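Local coordinates for putative uncharacterized protein PH0242 (Pyrococcus horikoshii, PDB 3VU1) that is the C-terminal globular part of the archaeal oligosaccharyltransferase AglB, a strand-rich fragment that carries a bound calcium ion, at residues R251-Y256 with I283-R288; I340-G345 with I476-Y481; Y385-Y390 with I429-G434. All coordinates share one frame; numbering follows the deposited sequence.

Contact 1. Residues R251-Y256 with I283-R288; sequences RPFAIY and ISAFGR. With CA (calcium ion), chain C.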
ATOM      1  N   ARG A 251      -7.385   0.446  -0.280  1.00 32.51           N
ATOM      2  CA  ARG A 251      -8.528  -0.385   0.039  1.00 31.63           C
ATOM      3  C   ARG A 251      -7.983  -1.709   0.463  1.00 31.69           C
ATOM      4  O   ARG A 251      -7.525  -2.499  -0.376  1.00 32.65           O
ATOM      5  CB  ARG A 251      -9.408  -0.549  -1.173  1.00 33.89           C
ATOM      6  CG  ARG A 251     -10.063   0.737  -1.622  1.00 35.78           C
ATOM      7  CD  ARG A 251     -10.580   0.558  -3.022  1.00 37.55           C
ATOM      8  NE  ARG A 251     -11.414   1.676  -3.428  1.00 41.74           N
ATOM      9  CZ  ARG A 251     -11.971   1.789  -4.630  1.00 39.83           C
ATOM     10  NH1 ARG A 251     -11.801   0.838  -5.543  1.00 37.24           N
ATOM     11  NH2 ARG A 251     -12.727   2.837  -4.895  1.00 35.71           N
ATOM     12  N   PRO A 252      -7.978  -1.951   1.774  1.00 32.55           N
ATOM     13  CA  PRO A 252      -7.393  -3.205   2.296  1.00 31.67           C
ATOM     14  C   PRO A 252      -8.130  -4.456   1.766  1.00 31.70           C
ATOM     15  O   PRO A 252      -7.489  -5.489   1.523  1.00 31.81           O
ATOM     16  CB  PRO A 252      -7.515  -3.068   3.818  1.00 31.13           C
ATOM     17  CG  PRO A 252      -8.549  -1.995   4.050  1.00 33.78           C
ATOM     18  CD  PRO A 252      -8.564  -1.099   2.830  1.00 31.91           C
ATOM     19  N   PHE A 253      -9.443  -4.358   1.565  1.00 29.76           N
ATOM     20  CA  PHE A 253     -10.217  -5.471   0.969  1.00 31.77           C
ATOM     21  C   PHE A 253     -10.845  -5.070  -0.362  1.00 31.70           C
ATOM     22  O   PHE A 253     -11.738  -4.244  -0.427  1.00 30.50           O
ATOM     23  CB  PHE A 253     -11.271  -5.995   1.952  1.00 29.35           C
ATOM     24  CG  PHE A 253     -10.715  -6.241   3.310  1.00 29.61           C
ATOM     25  CD1 PHE A 253     -11.026  -5.386   4.374  1.00 29.77           C
ATOM     26  CD2 PHE A 253      -9.815  -7.289   3.523  1.00 28.00           C
ATOM     27  CE1 PHE A 253     -10.482  -5.602   5.641  1.00 29.08           C
ATOM     28  CE2 PHE A 253      -9.255  -7.490   4.775  1.00 27.54           C
ATOM     29  CZ  PHE A 253      -9.589  -6.642   5.835  1.00 27.24           C
ATOM     30  N   ALA A 254     -10.355  -5.662  -1.429  1.00 32.69           N
ATOM     31  CA  ALA A 254     -10.762  -5.230  -2.746  1.00 34.49           C
ATOM     32  C   ALA A 254     -11.057  -6.410  -3.679  1.00 36.26           C
ATOM     33  O   ALA A 254     -10.619  -7.561  -3.442  1.00 33.58           O
ATOM     34  CB  ALA A 254      -9.694  -4.346  -3.352  1.00 33.46           C
ATOM     35  N   ILE A 255     -11.801  -6.095  -4.738  1.00 33.97           N
ATOM     36  CA  ILE A 255     -12.125  -7.050  -5.773  1.00 31.84           C
ATOM     37  C   ILE A 255     -11.328  -6.650  -7.003  1.00 31.48           C
ATOM     38  O   ILE A 255     -11.456  -5.525  -7.484  1.00 29.73           O
ATOM     39  CB  ILE A 255     -13.641  -7.045  -6.074  1.00 30.01           C
ATOM     40  CG1 ILE A 255     -14.389  -7.647  -4.894  1.00 27.79           C
ATOM     41  CG2 ILE A 255     -13.921  -7.769  -7.387  1.00 30.25           C
ATOM     42  CD1 ILE A 255     -15.887  -7.464  -4.929  1.00 28.58           C
ATOM     43  N   TYR A 256     -10.513  -7.570  -7.506  1.00 30.78           N
ATOM     44  CA  TYR A 256      -9.713  -7.266  -8.669  1.00 32.25           C
ATOM     45  C   TYR A 256     -10.260  -7.746 -10.008  1.00 33.50           C
ATOM     46  O   TYR A 256      -9.672  -7.443 -11.041  1.00 35.68           O
ATOM     47  CB  TYR A 256      -8.269  -7.739  -8.487  1.00 32.77           C
ATOM     48  CG  TYR A 256      -8.032  -9.223  -8.359  1.00 33.01           C
ATOM     49  CD1 TYR A 256      -7.554  -9.964  -9.440  1.00 34.14           C
ATOM     50  CD2 TYR A 256      -8.247  -9.890  -7.150  1.00 33.78           C
ATOM     51  CE1 TYR A 256      -7.302 -11.323  -9.323  1.00 33.36           C
ATOM     52  CE2 TYR A 256      -8.001 -11.252  -7.021  1.00 32.51           C
ATOM     53  CZ  TYR A 256      -7.513 -11.951  -8.106  1.00 33.67           C
ATOM     54  OH  TYR A 256      -7.269 -13.287  -7.998  1.00 35.37           O
ATOM     55  N   ILE A 283     -11.143 -11.737  -4.822  1.00 38.12           N
ATOM     56  CA  ILE A 283     -10.853 -10.845  -3.713  1.00 35.80           C
ATOM     57  C   ILE A 283      -9.360 -10.754  -3.428  1.00 35.77           C
ATOM     58  O   ILE A 283      -8.649 -11.766  -3.377  1.00 36.96           O
ATOM     59  CB  ILE A 283     -11.641 -11.277  -2.471  1.00 34.74           C
ATOM     60  CG1 ILE A 283     -13.117 -10.927  -2.714  1.00 36.03           C
ATOM     61  CG2 ILE A 283     -11.071 -10.631  -1.213  1.00 32.65           C
ATOM     62  CD1 ILE A 283     -14.088 -11.288  -1.605  1.00 35.09           C
ATOM     63  N   SER A 284      -8.884  -9.529  -3.272  1.00 34.12           N
ATOM     64  CA  SER A 284      -7.538  -9.303  -2.777  1.00 32.14           C
ATOM     65  C   SER A 284      -7.586  -8.694  -1.377  1.00 30.01           C
ATOM     66  O   SER A 284      -8.120  -7.606  -1.198  1.00 32.09           O
ATOM     67  CB  SER A 284      -6.782  -8.409  -3.742  1.00 32.51           C
ATOM     68  OG  SER A 284      -5.575  -8.001  -3.157  1.00 34.73           O
ATOM     69  N   ALA A 285      -7.087  -9.422  -0.380  1.00 28.25           N
ATOM     70  CA  ALA A 285      -7.001  -8.897   0.992  1.00 27.63           C
ATOM     71  C   ALA A 285      -5.554  -8.548   1.323  1.00 28.37           C
ATOM     72  O   ALA A 285      -4.658  -9.421   1.298  1.00 28.05           O
ATOM     73  CB  ALA A 285      -7.569  -9.881   2.006  1.00 26.11           C
ATOM     74  N   PHE A 286      -5.327  -7.272   1.623  1.00 27.42           N
ATOM     75  CA  PHE A 286      -3.967  -6.767   1.750  1.00 29.96           C
ATOM     76  C   PHE A 286      -3.460  -6.533   3.193  1.00 32.18           C
ATOM     77  O   PHE A 286      -3.779  -5.529   3.843  1.00 34.38           O
ATOM     78  CB  PHE A 286      -3.779  -5.482   0.918  1.00 29.29           C
ATOM     79  CG  PHE A 286      -2.337  -5.106   0.750  1.00 28.51           C
ATOM     80  CD1 PHE A 286      -1.597  -5.614  -0.317  1.00 25.71           C
ATOM     81  CD2 PHE A 286      -1.698  -4.303   1.705  1.00 26.46           C
ATOM     82  CE1 PHE A 286      -0.263  -5.286  -0.456  1.00 27.04           C
ATOM     83  CE2 PHE A 286      -0.365  -3.990   1.577  1.00 25.47           C
ATOM     84  CZ  PHE A 286       0.352  -4.480   0.493  1.00 27.40           C
ATOM     85  N   GLY A 287      -2.630  -7.438   3.683  1.00 34.48           N
ATOM     86  CA  GLY A 287      -2.040  -7.246   4.997  1.00 34.66           C
ATOM     87  C   GLY A 287      -2.831  -7.736   6.194  1.00 35.75           C
ATOM     88  O   GLY A 287      -2.236  -8.023   7.229  1.00 41.12           O
ATOM     89  N   ARG A 288      -4.156  -7.800   6.095  1.00 34.30           N
ATOM     90  CA  ARG A 288      -4.952  -8.415   7.162  1.00 34.21           C
ATOM     91  C   ARG A 288      -6.047  -9.364   6.662  1.00 37.49           C
ATOM     92  O   ARG A 288      -6.591  -9.193   5.564  1.00 39.29           O
ATOM     93  CB  ARG A 288      -5.513  -7.372   8.145  1.00 30.81           C
ATOM     94  CG  ARG A 288      -6.591  -6.478   7.587  1.00 32.68           C
ATOM     95  CD  ARG A 288      -7.299  -5.660   8.664  1.00 32.35           C
ATOM     96  NE  ARG A 288      -6.326  -5.048   9.567  1.00 34.89           N
ATOM     97  CZ  ARG A 288      -6.580  -4.615  10.804  1.00 32.09           C
ATOM     98  NH1 ARG A 288      -7.805  -4.693  11.319  1.00 32.07           N
ATOM     99  NH2 ARG A 288      -5.594  -4.103  11.528  1.00 27.43           N
TER
HETATM  100 CA    CA C1001      -3.228 -10.560  -0.122  1.00 49.75          CA
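The calcium site of the domain takes one ligand from the end of an antiparallel strand pair in which F253 faces A285, A254 faces S284 and I255 faces I283. The carbonyl oxygen A285 O lies 2.3 Å from the calcium ion, and E76, H319 and E322 complete the protein side of the site. Three backbone bonds hold this strand end in place. A254 and S284 exchange a pair, S284 N to A254 O at 2.6 Å and A254 N to S284 O at 3.0 Å. Beyond A285, F286 N reaches P252 O at 2.8 Å in a nearly straight bond (164° at the hydrogen), so the residues on both sides of the calcium-binding carbonyl are tied to the neighbouring strand. These strands, 253-262 and 275-285, are the two inner members of a four-stranded antiparallel sheet within the Peripheral 1 family region. On the face that carries F253, A285, I255 and I283, the methyl A285 CB meets the edge of the F253 ring, 3.8 Å from CD2. Farther round the same ring, R288 CG lies 3.5 Å from F253 CZ; the guanidinium plane is turned 62° from the ring, and R288 NE forms a salt bridge with D78. The isoleucines touch through I255 CG1 and I283 CG1, 4.1 Å apart. Y256 has its CG between the backbone N and the carbonyl carbon (chi1 65°), which swings the ring edge alongside the opposite backbone, with Y256 CD2 3.9 Å from S284 N, while its hydroxyl bonds E227.

Contact 2. Residues I340-G345 with I476-Y481; sequences ILAQKG and IVEKEY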
ATOM      1  N   ILE A 340     -19.234  -3.549  -0.850  1.00 37.71           N
ATOM      2  CA  ILE A 340     -18.740  -3.298   0.503  1.00 38.34           C
ATOM      3  C   ILE A 340     -18.413  -4.573   1.286  1.00 36.53           C
ATOM      4  O   ILE A 340     -19.204  -5.515   1.318  1.00 37.33           O
ATOM      5  CB  ILE A 340     -19.739  -2.428   1.314  1.00 38.63           C
ATOM      6  CG1 ILE A 340     -19.385  -0.945   1.200  1.00 38.13           C
ATOM      7  CG2 ILE A 340     -19.642  -2.725   2.794  1.00 36.95           C
ATOM      8  CD1 ILE A 340     -19.475  -0.419  -0.197  1.00 36.27           C
ATOM      9  N   LEU A 341     -17.246  -4.597   1.914  1.00 34.30           N
ATOM     10  CA  LEU A 341     -16.975  -5.601   2.919  1.00 33.20           C
ATOM     11  C   LEU A 341     -17.115  -4.915   4.269  1.00 33.24           C
ATOM     12  O   LEU A 341     -16.481  -3.895   4.520  1.00 34.75           O
ATOM     13  CB  LEU A 341     -15.578  -6.201   2.738  1.00 33.51           C
ATOM     14  CG  LEU A 341     -15.256  -7.395   3.665  1.00 37.19           C
ATOM     15  CD1 LEU A 341     -14.415  -8.423   2.943  1.00 36.33           C
ATOM     16  CD2 LEU A 341     -14.582  -7.009   4.994  1.00 36.29           C
ATOM     17  N   ALA A 342     -17.976  -5.434   5.134  1.00 33.10           N
ATOM     18  CA  ALA A 342     -18.037  -4.907   6.504  1.00 33.28           C
ATOM     19  C   ALA A 342     -17.495  -5.951   7.492  1.00 34.85           C
ATOM     20  O   ALA A 342     -17.843  -7.138   7.418  1.00 35.18           O
ATOM     21  CB  ALA A 342     -19.419  -4.422   6.884  1.00 27.61           C
ATOM     22  N   GLN A 343     -16.589  -5.487   8.356  1.00 33.28           N
ATOM     23  CA  GLN A 343     -15.998  -6.272   9.425  1.00 33.77           C
ATOM     24  C   GLN A 343     -15.415  -5.321  10.510  1.00 35.82           C
ATOM     25  O   GLN A 343     -15.537  -4.085  10.429  1.00 37.82           O
ATOM     26  CB  GLN A 343     -14.967  -7.275   8.875  1.00 31.40           C
ATOM     27  CG  GLN A 343     -13.601  -6.698   8.571  1.00 29.23           C
ATOM     28  CD  GLN A 343     -12.592  -7.749   8.199  1.00 29.30           C
ATOM     29  OE1 GLN A 343     -12.944  -8.768   7.636  1.00 33.38           O
ATOM     30  NE2 GLN A 343     -11.324  -7.498   8.490  1.00 28.80           N
ATOM     31  N   LYS A 344     -14.843  -5.905  11.549  1.00 35.67           N
ATOM     32  CA  LYS A 344     -14.265  -5.143  12.629  1.00 36.95           C
ATOM     33  C   LYS A 344     -12.976  -4.430  12.208  1.00 35.71           C
ATOM     34  O   LYS A 344     -12.101  -5.033  11.580  1.00 34.94           O
ATOM     35  CB  LYS A 344     -13.958  -6.080  13.792  1.00 38.18           C
ATOM     36  CG  LYS A 344     -15.175  -6.620  14.508  1.00 41.76           C
ATOM     37  CD  LYS A 344     -15.970  -5.503  15.159  1.00 47.77           C
ATOM     38  CE  LYS A 344     -17.049  -6.034  16.091  1.00 52.01           C
ATOM     39  NZ  LYS A 344     -18.334  -5.336  15.775  1.00 54.63           N
ATOM     40  N   GLY A 345     -12.842  -3.159  12.573  1.00 33.33           N
ATOM     41  CA  GLY A 345     -11.594  -2.473  12.321  1.00 33.57           C
ATOM     42  C   GLY A 345     -11.533  -1.093  12.921  1.00 34.91           C
ATOM     43  O   GLY A 345     -12.505  -0.631  13.494  1.00 36.44           O
ATOM     44  N   ILE A 476     -12.489   0.172  17.895  1.00 39.42           N
ATOM     45  CA  ILE A 476     -12.930  -0.896  16.988  1.00 40.18           C
ATOM     46  C   ILE A 476     -14.438  -0.843  16.738  1.00 41.86           C
ATOM     47  O   ILE A 476     -15.216  -0.791  17.669  1.00 44.53           O
ATOM     48  CB  ILE A 476     -12.544  -2.301  17.499  1.00 37.48           C
ATOM     49  CG1 ILE A 476     -11.035  -2.409  17.697  1.00 35.72           C
ATOM     50  CG2 ILE A 476     -13.034  -3.381  16.537  1.00 36.31           C
ATOM     51  CD1 ILE A 476     -10.227  -1.970  16.506  1.00 36.83           C
ATOM     52  N   VAL A 477     -14.830  -0.851  15.468  1.00 42.28           N
ATOM     53  CA  VAL A 477     -16.228  -0.782  15.053  1.00 40.68           C
ATOM     54  C   VAL A 477     -16.446  -1.761  13.911  1.00 43.28           C
ATOM     55  O   VAL A 477     -15.459  -2.282  13.354  1.00 45.41           O
ATOM     56  CB  VAL A 477     -16.585   0.624  14.553  1.00 40.52           C
ATOM     57  CG1 VAL A 477     -16.389   1.655  15.650  1.00 39.01           C
ATOM     58  CG2 VAL A 477     -15.753   0.994  13.331  1.00 40.83           C
ATOM     59  N   GLU A 478     -17.717  -2.036  13.570  1.00 46.71           N
ATOM     60  CA  GLU A 478     -18.047  -2.653  12.269  1.00 45.90           C
ATOM     61  C   GLU A 478     -17.797  -1.564  11.266  1.00 43.32           C
ATOM     62  O   GLU A 478     -18.457  -0.524  11.292  1.00 40.97           O
ATOM     63  CB  GLU A 478     -19.496  -3.106  12.145  1.00 45.70           C
ATOM     64  CG  GLU A 478     -19.739  -4.565  12.502  1.00 56.96           C
ATOM     65  CD  GLU A 478     -19.335  -5.579  11.427  1.00 61.43           C
ATOM     66  OE1 GLU A 478     -18.446  -6.420  11.713  1.00 61.11           O
ATOM     67  OE2 GLU A 478     -19.924  -5.578  10.319  1.00 62.86           O
ATOM     68  N   LYS A 479     -16.814  -1.794  10.412  1.00 40.16           N
ATOM     69  CA  LYS A 479     -16.362  -0.773   9.491  1.00 40.02           C
ATOM     70  C   LYS A 479     -16.730  -1.235   8.086  1.00 39.65           C
ATOM     71  O   LYS A 479     -16.701  -2.449   7.802  1.00 38.75           O
ATOM     72  CB  LYS A 479     -14.843  -0.605   9.651  1.00 40.33           C
ATOM     73  CG  LYS A 479     -14.248   0.642   9.031  1.00 41.66           C
ATOM     74  CD  LYS A 479     -12.735   0.633   9.131  1.00 44.03           C
ATOM     75  CE  LYS A 479     -12.175   1.924   8.552  1.00 44.09           C
ATOM     76  NZ  LYS A 479     -10.685   1.949   8.574  1.00 43.56           N
ATOM     77  N   GLU A 480     -17.086  -0.276   7.230  1.00 37.14           N
ATOM     78  CA  GLU A 480     -17.337  -0.531   5.812  1.00 38.60           C
ATOM     79  C   GLU A 480     -16.095  -0.291   4.962  1.00 38.65           C
ATOM     80  O   GLU A 480     -15.451   0.723   5.083  1.00 46.64           O
ATOM     81  CB  GLU A 480     -18.426   0.385   5.304  1.00 39.07           C
ATOM     82  CG  GLU A 480     -19.781   0.137   5.930  1.00 43.64           C
ATOM     83  CD  GLU A 480     -20.667   1.356   5.773  1.00 52.66           C
ATOM     84  OE1 GLU A 480     -20.185   2.469   6.105  1.00 58.50           O
ATOM     85  OE2 GLU A 480     -21.829   1.215   5.310  1.00 54.13           O
ATOM     86  N   TYR A 481     -15.778  -1.229   4.091  1.00 36.77           N
ATOM     87  CA  TYR A 481     -14.660  -1.119   3.188  1.00 33.04           C
ATOM     88  C   TYR A 481     -15.166  -1.117   1.762  1.00 34.79           C
ATOM     89  O   TYR A 481     -16.087  -1.870   1.427  1.00 35.61           O
ATOM     90  CB  TYR A 481     -13.758  -2.308   3.390  1.00 32.99           C
ATOM     91  CG  TYR A 481     -13.121  -2.340   4.779  1.00 36.31           C
ATOM     92  CD1 TYR A 481     -13.668  -3.115   5.820  1.00 34.56           C
ATOM     93  CD2 TYR A 481     -11.960  -1.603   5.042  1.00 33.04           C
ATOM     94  CE1 TYR A 481     -13.059  -3.151   7.069  1.00 35.00           C
ATOM     95  CE2 TYR A 481     -11.364  -1.617   6.279  1.00 33.64           C
ATOM     96  CZ  TYR A 481     -11.900  -2.392   7.290  1.00 34.86           C
ATOM     97  OH  TYR A 481     -11.275  -2.377   8.511  1.00 33.53           O
TER
HETATM   98  O   HOH W   1     -10.376  -4.821   9.410  1.00 36.36           O
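Backbone hydrogen bonds between L341 and Y481, Q343 and K479, and G345 and V477 run the whole length of this contact, each pair exchanging two. Among them are L341 O with Y481 N at 2.8 Å, Q343 O with K479 N at 2.6 Å, and G345 N with V477 O at 2.9 Å. Between these pairs, A342 faces E480 and K344 faces E478 as non-hydrogen-bonded pairs, where A342 CA and K344 CA add CA-H...O contacts to K479 O and V477 O; the A342 backbone bonds T294 of strand 293-301.

A water adds a polar bridge on the face of L341, Q343 and Y481. It accepts from Q343 NE2 at 3.0 Å and donates to K344 O at 2.8 Å and to Y481 OH, also at 2.8 Å. Q343 CG stands between its backbone N and carbonyl carbon (chi1 80°), from where the extended chain passes the Y481 ring with its amide 89° from the ring plane. That amide is held as well by D289 and K291, and the Y481 hydroxyl by E80. The polar atom L341 O sits at the edge of the Y481 ring.

Charge plays a smaller part: K344 NZ and E478 OE1 are 4.2 Å apart, too far for a salt bridge, and their chains cross at about a right angle. K479 instead stretches away to E80, and E480 is bound by K383 and Y298.

In the apolar packing, L341 CD2 lies 4.1 Å from Y481 CD1.

Such alternation of hydrogen-bonded and non-hydrogen-bonded pairs is typical of a regular antiparallel ladder, unbroken over these residues, between strands 336-356 and 464-487.

Contact 3. Residues Y385-Y390 with I429-G434; sequences YTADLY and IKLRPG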
ATOM      1  N   TYR A 385     -20.805   5.643  15.005  1.00 53.83           N
ATOM      2  CA  TYR A 385     -20.480   4.247  15.168  1.00 51.00           C
ATOM      3  C   TYR A 385     -20.779   3.899  16.592  1.00 52.96           C
ATOM      4  O   TYR A 385     -20.987   4.780  17.433  1.00 56.94           O
ATOM      5  CB  TYR A 385     -18.985   3.965  14.967  1.00 51.59           C
ATOM      6  CG  TYR A 385     -18.419   4.166  13.587  1.00 51.04           C
ATOM      7  CD1 TYR A 385     -17.727   5.343  13.271  1.00 48.39           C
ATOM      8  CD2 TYR A 385     -18.530   3.170  12.600  1.00 47.29           C
ATOM      9  CE1 TYR A 385     -17.180   5.537  12.009  1.00 46.89           C
ATOM     10  CE2 TYR A 385     -17.990   3.362  11.331  1.00 46.47           C
ATOM     11  CZ  TYR A 385     -17.313   4.548  11.047  1.00 46.66           C
ATOM     12  OH  TYR A 385     -16.748   4.769   9.813  1.00 45.60           O
ATOM     13  N   THR A 386     -20.775   2.599  16.852  1.00 50.59           N
ATOM     14  CA  THR A 386     -20.668   2.093  18.194  1.00 52.35           C
ATOM     15  C   THR A 386     -19.340   1.357  18.292  1.00 51.26           C
ATOM     16  O   THR A 386     -19.113   0.352  17.629  1.00 54.75           O
ATOM     17  CB  THR A 386     -21.896   1.242  18.547  1.00 51.95           C
ATOM     18  OG1 THR A 386     -23.021   2.124  18.580  1.00 53.27           O
ATOM     19  CG2 THR A 386     -21.738   0.513  19.910  1.00 44.50           C
ATOM     20  N   ALA A 387     -18.451   1.898  19.109  1.00 52.37           N
ATOM     21  CA  ALA A 387     -17.087   1.402  19.194  1.00 51.67           C
ATOM     22  C   ALA A 387     -16.787   0.722  20.515  1.00 48.52           C
ATOM     23  O   ALA A 387     -17.435   0.971  21.515  1.00 49.34           O
ATOM     24  CB  ALA A 387     -16.104   2.544  18.965  1.00 53.36           C
ATOM     25  N   ASP A 388     -15.810  -0.164  20.475  1.00 48.78           N
ATOM     26  CA  ASP A 388     -15.102  -0.628  21.640  1.00 53.04           C
ATOM     27  C   ASP A 388     -13.744   0.088  21.640  1.00 57.59           C
ATOM     28  O   ASP A 388     -13.198   0.391  20.565  1.00 57.33           O
ATOM     29  CB  ASP A 388     -14.928  -2.143  21.569  1.00 55.37           C
ATOM     30  CG  ASP A 388     -16.256  -2.892  21.686  1.00 59.55           C
ATOM     31  OD1 ASP A 388     -16.246  -4.135  21.510  1.00 58.06           O
ATOM     32  OD2 ASP A 388     -17.302  -2.237  21.952  1.00 62.39           O
ATOM     33  N   LEU A 389     -13.222   0.396  22.830  1.00 55.74           N
ATOM     34  CA  LEU A 389     -11.918   1.050  22.945  1.00 49.73           C
ATOM     35  C   LEU A 389     -10.893   0.085  23.514  1.00 46.64           C
ATOM     36  O   LEU A 389     -11.110  -0.461  24.581  1.00 51.09           O
ATOM     37  CB  LEU A 389     -12.028   2.288  23.819  1.00 48.45           C
ATOM     38  CG  LEU A 389     -10.743   2.992  24.279  1.00 52.42           C
ATOM     39  CD1 LEU A 389      -9.865   3.438  23.110  1.00 48.23           C
ATOM     40  CD2 LEU A 389     -11.070   4.152  25.229  1.00 47.53           C
ATOM     41  N   TYR A 390      -9.788  -0.133  22.810  1.00 40.95           N
ATOM     42  CA  TYR A 390      -8.749  -1.015  23.328  1.00 42.00           C
ATOM     43  C   TYR A 390      -7.443  -0.277  23.546  1.00 43.61           C
ATOM     44  O   TYR A 390      -7.248   0.842  23.043  1.00 42.49           O
ATOM     45  CB  TYR A 390      -8.445  -2.166  22.360  1.00 41.70           C
ATOM     46  CG  TYR A 390      -9.542  -3.166  22.149  1.00 43.57           C
ATOM     47  CD1 TYR A 390     -10.649  -2.862  21.347  1.00 43.57           C
ATOM     48  CD2 TYR A 390      -9.464  -4.432  22.718  1.00 40.19           C
ATOM     49  CE1 TYR A 390     -11.651  -3.791  21.140  1.00 43.15           C
ATOM     50  CE2 TYR A 390     -10.466  -5.355  22.518  1.00 41.41           C
ATOM     51  CZ  TYR A 390     -11.550  -5.033  21.732  1.00 42.40           C
ATOM     52  OH  TYR A 390     -12.545  -5.958  21.537  1.00 43.68           O
ATOM     53  N   ILE A 429     -19.150   2.422  23.251  1.00 53.48           N
ATOM     54  CA  ILE A 429     -19.073   3.875  23.125  1.00 54.80           C
ATOM     55  C   ILE A 429     -19.838   4.321  21.886  1.00 58.00           C
ATOM     56  O   ILE A 429     -19.619   3.792  20.797  1.00 68.47           O
ATOM     57  CB  ILE A 429     -17.623   4.372  23.010  1.00 51.91           C
ATOM     58  CG1 ILE A 429     -16.810   3.878  24.203  1.00 51.16           C
ATOM     59  CG2 ILE A 429     -17.598   5.894  22.900  1.00 50.91           C
ATOM     60  CD1 ILE A 429     -15.324   4.149  24.104  1.00 52.10           C
ATOM     61  N   LYS A 430     -20.736   5.284  22.052  1.00 58.74           N
ATOM     62  CA  LYS A 430     -21.450   5.865  20.921  1.00 60.60           C
ATOM     63  C   LYS A 430     -20.675   7.037  20.370  1.00 55.79           C
ATOM     64  O   LYS A 430     -20.690   8.100  20.957  1.00 64.13           O
ATOM     65  CB  LYS A 430     -22.865   6.301  21.326  1.00 61.97           C
ATOM     66  CG  LYS A 430     -23.947   5.229  21.169  1.00 72.10           C
ATOM     67  CD  LYS A 430     -25.321   5.797  21.536  1.00 84.82           C
ATOM     68  CE  LYS A 430     -26.437   5.337  20.599  1.00 87.59           C
ATOM     69  NZ  LYS A 430     -26.810   3.912  20.829  1.00 94.07           N
ATOM     70  N   LEU A 431     -19.994   6.847  19.247  1.00 55.34           N
ATOM     71  CA  LEU A 431     -19.306   7.969  18.578  1.00 54.26           C
ATOM     72  C   LEU A 431     -20.202   8.777  17.635  1.00 55.26           C
ATOM     73  O   LEU A 431     -21.095   8.225  16.988  1.00 57.57           O
ATOM     74  CB  LEU A 431     -18.087   7.482  17.818  1.00 49.05           C
ATOM     75  CG  LEU A 431     -17.060   6.752  18.661  1.00 48.20           C
ATOM     76  CD1 LEU A 431     -15.972   6.233  17.736  1.00 47.65           C
ATOM     77  CD2 LEU A 431     -16.487   7.697  19.701  1.00 48.07           C
ATOM     78  N   ARG A 432     -19.938  10.082  17.562  1.00 56.70           N
ATOM     79  CA  ARG A 432     -20.733  11.033  16.767  1.00 59.84           C
ATOM     80  C   ARG A 432     -19.847  11.664  15.701  1.00 56.04           C
ATOM     81  O   ARG A 432     -18.706  12.031  15.983  1.00 53.54           O
ATOM     82  CB  ARG A 432     -21.318  12.176  17.635  1.00 63.26           C
ATOM     83  CG  ARG A 432     -21.956  11.774  18.965  1.00 76.20           C
ATOM     84  CD  ARG A 432     -23.478  11.685  18.896  1.00 83.22           C
ATOM     85  NE  ARG A 432     -23.917  10.780  17.833  1.00 90.16           N
ATOM     86  CZ  ARG A 432     -24.760  11.105  16.848  1.00 92.22           C
ATOM     87  NH1 ARG A 432     -25.302  12.319  16.778  1.00 91.71           N
ATOM     88  NH2 ARG A 432     -25.068  10.197  15.932  1.00 92.47           N
ATOM     89  N   PRO A 433     -20.378  11.824  14.480  1.00 52.99           N
ATOM     90  CA  PRO A 433     -19.612  12.509  13.451  1.00 52.52           C
ATOM     91  C   PRO A 433     -19.029  13.806  13.996  1.00 53.44           C
ATOM     92  O   PRO A 433     -19.768  14.591  14.580  1.00 57.04           O
ATOM     93  CB  PRO A 433     -20.666  12.815  12.390  1.00 50.72           C
ATOM     94  CG  PRO A 433     -21.661  11.714  12.538  1.00 49.65           C
ATOM     95  CD  PRO A 433     -21.716  11.417  14.004  1.00 50.61           C
ATOM     96  N   GLY A 434     -17.725  14.019  13.805  1.00 52.03           N
ATOM     97  CA  GLY A 434     -17.022  15.177  14.353  1.00 51.45           C
ATOM     98  C   GLY A 434     -16.210  14.790  15.578  1.00 57.00           C
ATOM     99  O   GLY A 434     -15.866  13.616  15.765  1.00 56.74           O
TER
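A387 and I429 are joined by two backbone hydrogen bonds, A387 N to I429 O at 2.8 Å and I429 N to A387 O at 2.8 Å, both with the donor in the carbonyl plane. The next such pair is less even. L431 N lies 2.9 Å from Y385 O, but the return bond from Y385 N to L431 O lengthens to 3.3 Å, its donor 40° out of the carbonyl plane, at L431, the last residue of strand 412-431. T386 and K430 form the non-hydrogen-bonded pair between them and meet loosely on the exposed face, T386 OG1 against K430 CG.

On the other face the contacts are apolar. A387 CB rests 3.9 Å from L431 CD1. The I429 chain is extended through chi2 (172°), carrying its terminal methyl CD1 to within 3.8 Å of L389 CB. V477 and F475 of strand 464-487 touch A387, and V440, L377, I438 and V381 pack on L389 and L431.

This is the open end of the beta hairpin formed by strands 385-401 and 412-431. Its chemistry implies that backbone bonds and aliphatic packing together hold the two strands, while A387, L389 and L431 also pack on neighbouring strands and backbone bonds of D388 and Y390 join strand 464-487.

From the N terminus, contact 1 comes first, closing a loop of 26 residues within the four-stranded sheet beside the calcium ion. Only after it is complete does the chain enter contact 2, whose second strand arrives 130 residues later. Contact 3 opens and closes within that long excursion, as the hairpin 385-401/412-431. No two of them cross. Contacts 1 and 2 meet through side chains, with the F253 ring set edge-to-face against Y481 and P252 lying beside the same tyrosine. Contacts 2 and 3 share a sheet: I476 N probably bonds D388 O, and V477 packs on Y385 and A387. Contact 2 therefore links the calcium-bearing region to the hairpin.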